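Side-chain contacts in imelysin-like protein (Psychrobacter arcticus, PDB 3PF0), which is of unknown function but belongs to the imelysin-like family, peptidase family M75, and is a putative metalloendopeptidase: residues Gln101-Ala106 with Ser268-Asn273; Gln248-Ser253 with Gly258-Ala263. All blocks are in the same frame, centred on the assembly; numbering follows the deposited sequence.

Starting from the N terminus, the chain lays down helix 48-84 and then helix 92-112, which carries residues 101-106. Contact 1 waits 161 residues, more than half of them helical, until helix 268-283 begins and closes this large loop. Within that loop lies contact 2, a much shorter closure: residues 248-253, at the end of helix 225-250 and just beyond it, meet residues 258-263, with four residues between the two segments. The Cys85-Cys186 disulfide crosses contact 1, since it joins a residue ahead of helix 92-112 to one inside the large loop. The two contacts also touch directly: Ile271 CG2 is 3.6 Å from Pro261 CB, and Trp102 rests against Ala262.

Contact 1: Gln101-Ala106 with Ser268-Asn273; sequences QWLVLA and SRAIIN
Two first torsions set up the meeting of Leu103 and Ile271. Leu103 puts CG opposite its backbone N (chi1 -178°), which extends the side chain so that CD1 can meet the other helix, while Ile271 turns CG1 beside its own N (chi1 -53°) and swings CD1 back toward helix 92-112. The two methyls lie 4.1 Å apart, Leu103 CD1 to Ile271 CD1, where the side chains cross obliquely. Leu103 CD1 also touches the methyl of Ala270, at 3.8 Å from its CB. The closest approach belongs to Ile271 CD1, which presses on Ala106 CB at 3.7 Å and also lies 4.0 Å from the backbone C of Ala106. Within its own helix Ala106 CB also lies over one face of the Trp102 indole, offset toward the rim. The side chains that meet across the two helices are all aliphatic; the axes of the two short segments come to 10.2 Å and cross at -31°, running roughly the same way. Around this small patch, Trp102 packs on helix 167-176 and its NE1 bonds to Ile168 O. Helix 48-84 takes Leu105 through Leu77, and helix 298-316 meets helix 268-283 through Leu315 on Ile272.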
ATOM      1  N   GLN A 101     -10.210  -9.848   8.803  1.00 28.99           N
ATOM      2  CA  GLN A 101      -8.904  -9.440   9.315  1.00 27.61           C
ATOM      3  C   GLN A 101      -7.873  -9.376   8.165  1.00 31.64           C
ATOM      4  O   GLN A 101      -7.001  -8.506   8.188  1.00 31.93           O
ATOM      5  CB  GLN A 101      -8.436 -10.363  10.455  1.00 28.56           C
ATOM      6  CG  GLN A 101      -7.162  -9.915  11.194  1.00 32.41           C
ATOM      7  CD  GLN A 101      -7.091  -8.434  11.525  1.00 42.57           C
ATOM      8  OE1 GLN A 101      -8.081  -7.786  11.876  1.00 38.71           O
ATOM      9  NE2 GLN A 101      -5.908  -7.865  11.432  1.00 33.88           N
ATOM     10  N   TRP A 102      -8.000 -10.234   7.142  1.00 28.19           N
ATOM     11  CA  TRP A 102      -7.096 -10.156   5.984  1.00 27.61           C
ATOM     12  C   TRP A 102      -7.249  -8.772   5.327  1.00 33.11           C
ATOM     13  O   TRP A 102      -6.240  -8.154   5.004  1.00 32.59           O
ATOM     14  CB  TRP A 102      -7.344 -11.293   4.968  1.00 26.72           C
ATOM     15  CG  TRP A 102      -6.602 -11.087   3.672  1.00 27.47           C
ATOM     16  CD1 TRP A 102      -5.299 -11.410   3.414  1.00 29.79           C
ATOM     17  CD2 TRP A 102      -7.058 -10.324   2.540  1.00 27.13           C
ATOM     18  NE1 TRP A 102      -4.938 -10.953   2.162  1.00 28.68           N
ATOM     19  CE2 TRP A 102      -5.990 -10.258   1.619  1.00 30.06           C
ATOM     20  CE3 TRP A 102      -8.276  -9.702   2.207  1.00 28.41           C
ATOM     21  CZ2 TRP A 102      -6.102  -9.592   0.394  1.00 29.33           C
ATOM     22  CZ3 TRP A 102      -8.380  -9.035   0.999  1.00 29.19           C
ATOM     23  CH2 TRP A 102      -7.317  -9.020   0.090  1.00 29.54           C
ATOM     24  N   LEU A 103      -8.519  -8.284   5.152  1.00 30.92           N
ATOM     25  CA  LEU A 103      -8.808  -6.986   4.529  1.00 30.32           C
ATOM     26  C   LEU A 103      -8.198  -5.833   5.339  1.00 34.51           C
ATOM     27  O   LEU A 103      -7.639  -4.922   4.728  1.00 34.46           O
ATOM     28  CB  LEU A 103     -10.327  -6.774   4.337  1.00 30.57           C
ATOM     29  CG  LEU A 103     -10.798  -5.469   3.636  1.00 34.39           C
ATOM     30  CD1 LEU A 103     -10.055  -5.221   2.310  1.00 33.33           C
ATOM     31  CD2 LEU A 103     -12.309  -5.476   3.422  1.00 34.50           C
ATOM     32  N   VAL A 104      -8.315  -5.873   6.696  1.00 30.20           N
ATOM     33  CA  VAL A 104      -7.734  -4.870   7.613  1.00 29.10           C
ATOM     34  C   VAL A 104      -6.213  -4.799   7.343  1.00 33.25           C
ATOM     35  O   VAL A 104      -5.663  -3.705   7.183  1.00 34.56           O
ATOM     36  CB  VAL A 104      -8.064  -5.177   9.110  1.00 32.04           C
ATOM     37  CG1 VAL A 104      -7.345  -4.217  10.064  1.00 31.56           C
ATOM     38  CG2 VAL A 104      -9.576  -5.168   9.376  1.00 31.78           C
ATOM     39  N   LEU A 105      -5.558  -5.973   7.241  1.00 28.61           N
ATOM     40  CA  LEU A 105      -4.137  -6.103   6.930  1.00 28.10           C
ATOM     41  C   LEU A 105      -3.812  -5.593   5.514  1.00 33.19           C
ATOM     42  O   LEU A 105      -2.798  -4.912   5.341  1.00 34.35           O
ATOM     43  CB  LEU A 105      -3.666  -7.567   7.106  1.00 27.23           C
ATOM     44  CG  LEU A 105      -2.322  -7.965   6.460  1.00 29.68           C
ATOM     45  CD1 LEU A 105      -1.135  -7.211   7.093  1.00 29.49           C
ATOM     46  CD2 LEU A 105      -2.123  -9.441   6.520  1.00 28.57           C
ATOM     47  N   ALA A 106      -4.634  -5.939   4.509  1.00 29.92           N
ATOM     48  CA  ALA A 106      -4.401  -5.501   3.120  1.00 28.91           C
ATOM     49  C   ALA A 106      -4.509  -3.981   3.015  1.00 31.86           C
ATOM     50  O   ALA A 106      -3.707  -3.366   2.318  1.00 30.45           O
ATOM     51  CB  ALA A 106      -5.382  -6.176   2.170  1.00 29.74           C
ATOM     52  N   SER A 268     -11.704  -4.206  -3.935  1.00 32.63           N
ATOM     53  CA  SER A 268     -10.829  -3.195  -4.550  1.00 32.74           C
ATOM     54  C   SER A 268     -11.109  -1.783  -4.049  1.00 38.03           C
ATOM     55  O   SER A 268     -10.158  -1.025  -3.898  1.00 37.95           O
ATOM     56  CB  SER A 268     -10.888  -3.225  -6.075  1.00 34.13           C
ATOM     57  OG  SER A 268     -12.194  -3.453  -6.575  1.00 41.82           O
ATOM     58  N   ARG A 269     -12.389  -1.425  -3.797  1.00 36.64           N
ATOM     59  CA  ARG A 269     -12.769  -0.098  -3.292  1.00 37.07           C
ATOM     60  C   ARG A 269     -12.058   0.208  -1.955  1.00 40.44           C
ATOM     61  O   ARG A 269     -11.553   1.313  -1.788  1.00 39.99           O
ATOM     62  CB  ARG A 269     -14.291   0.028  -3.141  1.00 36.86           C
ATOM     63  CG  ARG A 269     -14.762   1.472  -2.879  1.00 43.12           C
ATOM     64  CD  ARG A 269     -16.243   1.565  -2.556  1.00 42.67           C
ATOM     65  NE  ARG A 269     -16.569   1.002  -1.244  1.00 42.51           N
ATOM     66  CZ  ARG A 269     -17.791   0.621  -0.876  1.00 64.24           C
ATOM     67  NH1 ARG A 269     -18.814   0.749  -1.711  1.00 57.99           N
ATOM     68  NH2 ARG A 269     -17.997   0.111   0.329  1.00 54.41           N
ATOM     69  N   ALA A 270     -11.977  -0.783  -1.047  1.00 36.81           N
ATOM     70  CA  ALA A 270     -11.309  -0.657   0.248  1.00 36.52           C
ATOM     71  C   ALA A 270      -9.797  -0.407   0.102  1.00 39.47           C
ATOM     72  O   ALA A 270      -9.235   0.344   0.897  1.00 37.50           O
ATOM     73  CB  ALA A 270     -11.549  -1.902   1.088  1.00 36.91           C
ATOM     74  N   ILE A 271      -9.147  -1.018  -0.915  1.00 37.20           N
ATOM     75  CA  ILE A 271      -7.709  -0.841  -1.158  1.00 36.57           C
ATOM     76  C   ILE A 271      -7.439   0.574  -1.709  1.00 41.05           C
ATOM     77  O   ILE A 271      -6.556   1.255  -1.195  1.00 40.77           O
ATOM     78  CB  ILE A 271      -7.117  -1.960  -2.073  1.00 39.03           C
ATOM     79  CG1 ILE A 271      -7.454  -3.383  -1.536  1.00 38.58           C
ATOM     80  CG2 ILE A 271      -5.601  -1.791  -2.265  1.00 38.85           C
ATOM     81  CD1 ILE A 271      -7.047  -3.667  -0.012  1.00 41.41           C
ATOM     82  N   ILE A 272      -8.227   1.029  -2.711  1.00 37.87           N
ATOM     83  CA  ILE A 272      -8.069   2.361  -3.318  1.00 37.55           C
ATOM     84  C   ILE A 272      -8.338   3.464  -2.265  1.00 40.73           C
ATOM     85  O   ILE A 272      -7.599   4.442  -2.211  1.00 40.53           O
ATOM     86  CB  ILE A 272      -8.944   2.516  -4.600  1.00 40.44           C
ATOM     87  CG1 ILE A 272      -8.598   1.430  -5.667  1.00 40.43           C
ATOM     88  CG2 ILE A 272      -8.857   3.930  -5.205  1.00 41.45           C
ATOM     89  CD1 ILE A 272      -7.087   1.288  -6.113  1.00 45.46           C
ATOM     90  N   ASN A 273      -9.362   3.269  -1.413  1.00 36.90           N
ATOM     91  CA  ASN A 273      -9.747   4.175  -0.332  1.00 36.49           C
ATOM     92  C   ASN A 273      -8.617   4.327   0.701  1.00 38.46           C
ATOM     93  O   ASN A 273      -8.296   5.454   1.088  1.00 39.40           O
ATOM     94  CB  ASN A 273     -11.020   3.657   0.336  1.00 40.87           C
ATOM     95  CG  ASN A 273     -11.694   4.623   1.266  1.00 67.60           C
ATOM     96  OD1 ASN A 273     -12.129   5.713   0.873  1.00 65.34           O
ATOM     97  ND2 ASN A 273     -11.848   4.208   2.510  1.00 57.52           N
TER

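Contact 2: Gln248-Ser253 with Gly258-Ala263; sequences QPLGLS and GHLPAA
Pro249 lays its ring against the backbone of His259 and Leu260, and this carries most of the contact. Starting at CB, the ring carbon lies 3.6 Å from Leu260 N, with the carbonyl carbon of His259 equally near and the branch point of Leu260, its CG, farther off. One atom on, CG comes closer still, 3.5 Å from His259 O, and CD then turns back to close the ring on its own nitrogen. The touching edge of the ring is thus CB and CG, laid over a peptide group rather than against another side chain; the backbones come correspondingly close, 4.8 Å between Pro249 CA and His259 CA. That same carbonyl O of His259 takes a hydrogen bond from Tyr132 OH, which probably helps to hold that peptide in place. Just before it, Gly258 brings its carbonyl O to within 3.8 Å of Pro249 CA.

The other touch, at Leu250, is between aliphatic side chains. With CG turned away from its own carbonyl carbon (chi1 -55°), Leu250 offers its CD2 methyl to Leu260 CD1 at 3.8 Å, the two leucines crossing at about a right angle. Directly afterwards the helix ends: Gly251, with positive phi, terminates it in a Schellman motif. On the other side of the contact, Leu260 opens a type II beta turn that runs to Ala263, with Pro261 at its second position.

The contact therefore ties the C-terminal end of helix 225-250 to the loop that leads into helix 268-283. Leu260 packs on Ser268 at the start of that helix, and helix 327-351 approaches through Gln330, against Leu250, and through Lys327, whose NZ bonds to Leu250 O.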
ATOM      1  N   GLN A 248      -5.293  -0.182 -16.492  1.00 48.86           N
ATOM      2  CA  GLN A 248      -4.961  -1.476 -17.086  1.00 48.64           C
ATOM      3  C   GLN A 248      -5.975  -2.590 -16.742  1.00 51.89           C
ATOM      4  O   GLN A 248      -6.432  -3.225 -17.687  1.00 52.82           O
ATOM      5  CB  GLN A 248      -3.533  -1.913 -16.714  1.00 49.14           C
ATOM      6  CG  GLN A 248      -2.448  -1.247 -17.558  1.00 62.17           C
ATOM      7  CD  GLN A 248      -1.096  -1.252 -16.879  1.00 86.38           C
ATOM      8  OE1 GLN A 248      -0.687  -2.224 -16.229  1.00 81.47           O
ATOM      9  NE2 GLN A 248      -0.360  -0.162 -17.026  1.00 82.27           N
ATOM     10  N   PRO A 249      -6.362  -2.878 -15.469  1.00 46.44           N
ATOM     11  CA  PRO A 249      -7.287  -4.004 -15.232  1.00 46.08           C
ATOM     12  C   PRO A 249      -8.711  -3.790 -15.738  1.00 50.75           C
ATOM     13  O   PRO A 249      -9.400  -4.773 -16.019  1.00 50.13           O
ATOM     14  CB  PRO A 249      -7.298  -4.143 -13.712  1.00 46.47           C
ATOM     15  CG  PRO A 249      -6.115  -3.411 -13.246  1.00 50.37           C
ATOM     16  CD  PRO A 249      -5.932  -2.290 -14.190  1.00 46.82           C
ATOM     17  N   LEU A 250      -9.152  -2.531 -15.841  1.00 47.81           N
ATOM     18  CA  LEU A 250     -10.503  -2.209 -16.283  1.00 48.83           C
ATOM     19  C   LEU A 250     -10.563  -1.933 -17.798  1.00 57.09           C
ATOM     20  O   LEU A 250     -11.656  -1.733 -18.337  1.00 58.10           O
ATOM     21  CB  LEU A 250     -11.063  -1.019 -15.476  1.00 48.36           C
ATOM     22  CG  LEU A 250     -11.062  -1.171 -13.938  1.00 50.14           C
ATOM     23  CD1 LEU A 250     -11.434   0.134 -13.261  1.00 50.12           C
ATOM     24  CD2 LEU A 250     -11.959  -2.307 -13.479  1.00 50.01           C
ATOM     25  N   GLY A 251      -9.401  -1.968 -18.459  1.00 55.10           N
ATOM     26  CA  GLY A 251      -9.253  -1.743 -19.894  1.00 56.78           C
ATOM     27  C   GLY A 251      -9.871  -0.446 -20.369  1.00 62.61           C
ATOM     28  O   GLY A 251     -10.785  -0.459 -21.198  1.00 63.70           O
ATOM     29  N   LEU A 252      -9.400   0.679 -19.817  1.00 59.16           N
ATOM     30  CA  LEU A 252      -9.924   2.008 -20.145  1.00 60.10           C
ATOM     31  C   LEU A 252      -9.231   2.618 -21.375  1.00 66.47           C
ATOM     32  O   LEU A 252      -9.854   3.410 -22.086  1.00 67.68           O
ATOM     33  CB  LEU A 252      -9.796   2.959 -18.936  1.00 58.80           C
ATOM     34  CG  LEU A 252     -10.416   2.514 -17.600  1.00 61.15           C
ATOM     35  CD1 LEU A 252     -10.086   3.494 -16.516  1.00 60.56           C
ATOM     36  CD2 LEU A 252     -11.933   2.363 -17.689  1.00 63.37           C
ATOM     37  N   SER A 253      -7.957   2.256 -21.617  1.00 63.77           N
ATOM     38  CA  SER A 253      -7.150   2.758 -22.740  1.00 65.52           C
ATOM     39  C   SER A 253      -7.083   1.756 -23.905  1.00 70.29           C
ATOM     40  O   SER A 253      -6.914   2.163 -25.060  1.00 71.95           O
ATOM     41  CB  SER A 253      -5.736   3.096 -22.274  1.00 69.65           C
ATOM     42  OG  SER A 253      -5.090   1.973 -21.693  1.00 80.00           O
ATOM     43  N   GLY A 258      -3.857  -7.360 -16.356  1.00 46.39           N
ATOM     44  CA  GLY A 258      -3.727  -7.420 -14.909  1.00 44.67           C
ATOM     45  C   GLY A 258      -5.056  -7.445 -14.188  1.00 48.42           C
ATOM     46  O   GLY A 258      -6.112  -7.618 -14.806  1.00 47.84           O
ATOM     47  N   HIS A 259      -5.010  -7.287 -12.858  1.00 44.98           N
ATOM     48  CA  HIS A 259      -6.204  -7.358 -12.021  1.00 45.06           C
ATOM     49  C   HIS A 259      -6.238  -6.217 -11.028  1.00 45.42           C
ATOM     50  O   HIS A 259      -5.204  -5.620 -10.724  1.00 44.88           O
ATOM     51  CB  HIS A 259      -6.255  -8.710 -11.272  1.00 46.65           C
ATOM     52  CG  HIS A 259      -5.885  -9.884 -12.127  1.00 52.28           C
ATOM     53  ND1 HIS A 259      -6.837 -10.572 -12.864  1.00 55.68           N
ATOM     54  CD2 HIS A 259      -4.661 -10.407 -12.393  1.00 55.31           C
ATOM     55  CE1 HIS A 259      -6.171 -11.500 -13.536  1.00 56.16           C
ATOM     56  NE2 HIS A 259      -4.856 -11.435 -13.294  1.00 56.10           N
ATOM     57  N   LEU A 260      -7.436  -5.897 -10.538  1.00 39.28           N
ATOM     58  CA  LEU A 260      -7.615  -4.890  -9.506  1.00 37.72           C
ATOM     59  C   LEU A 260      -6.987  -5.395  -8.216  1.00 39.88           C
ATOM     60  O   LEU A 260      -6.980  -6.611  -8.003  1.00 39.14           O
ATOM     61  CB  LEU A 260      -9.115  -4.655  -9.268  1.00 37.67           C
ATOM     62  CG  LEU A 260      -9.856  -3.711 -10.182  1.00 42.32           C
ATOM     63  CD1 LEU A 260     -11.281  -4.098 -10.236  1.00 43.17           C
ATOM     64  CD2 LEU A 260      -9.784  -2.292  -9.675  1.00 43.45           C
ATOM     65  N   PRO A 261      -6.515  -4.536  -7.294  1.00 35.81           N
ATOM     66  CA  PRO A 261      -6.055  -5.073  -6.000  1.00 34.60           C
ATOM     67  C   PRO A 261      -7.253  -5.721  -5.282  1.00 37.76           C
ATOM     68  O   PRO A 261      -8.386  -5.279  -5.499  1.00 36.07           O
ATOM     69  CB  PRO A 261      -5.501  -3.842  -5.277  1.00 35.83           C
ATOM     70  CG  PRO A 261      -6.178  -2.686  -5.900  1.00 40.87           C
ATOM     71  CD  PRO A 261      -6.470  -3.058  -7.321  1.00 37.48           C
ATOM     72  N   ALA A 262      -7.025  -6.822  -4.522  1.00 34.54           N
ATOM     73  CA  ALA A 262      -8.061  -7.608  -3.822  1.00 34.55           C
ATOM     74  C   ALA A 262      -9.190  -8.074  -4.781  1.00 38.94           C
ATOM     75  O   ALA A 262     -10.374  -8.041  -4.423  1.00 39.06           O
ATOM     76  CB  ALA A 262      -8.645  -6.821  -2.646  1.00 35.13           C
ATOM     77  N   ALA A 263      -8.803  -8.543  -5.989  1.00 35.50           N
ATOM     78  CA  ALA A 263      -9.724  -9.020  -7.020  1.00 35.72           C
ATOM     79  C   ALA A 263     -10.500 -10.265  -6.584  1.00 40.50           C
ATOM     80  O   ALA A 263     -11.694 -10.354  -6.871  1.00 41.37           O
ATOM     81  CB  ALA A 263      -8.968  -9.314  -8.310  1.00 36.49           C
TER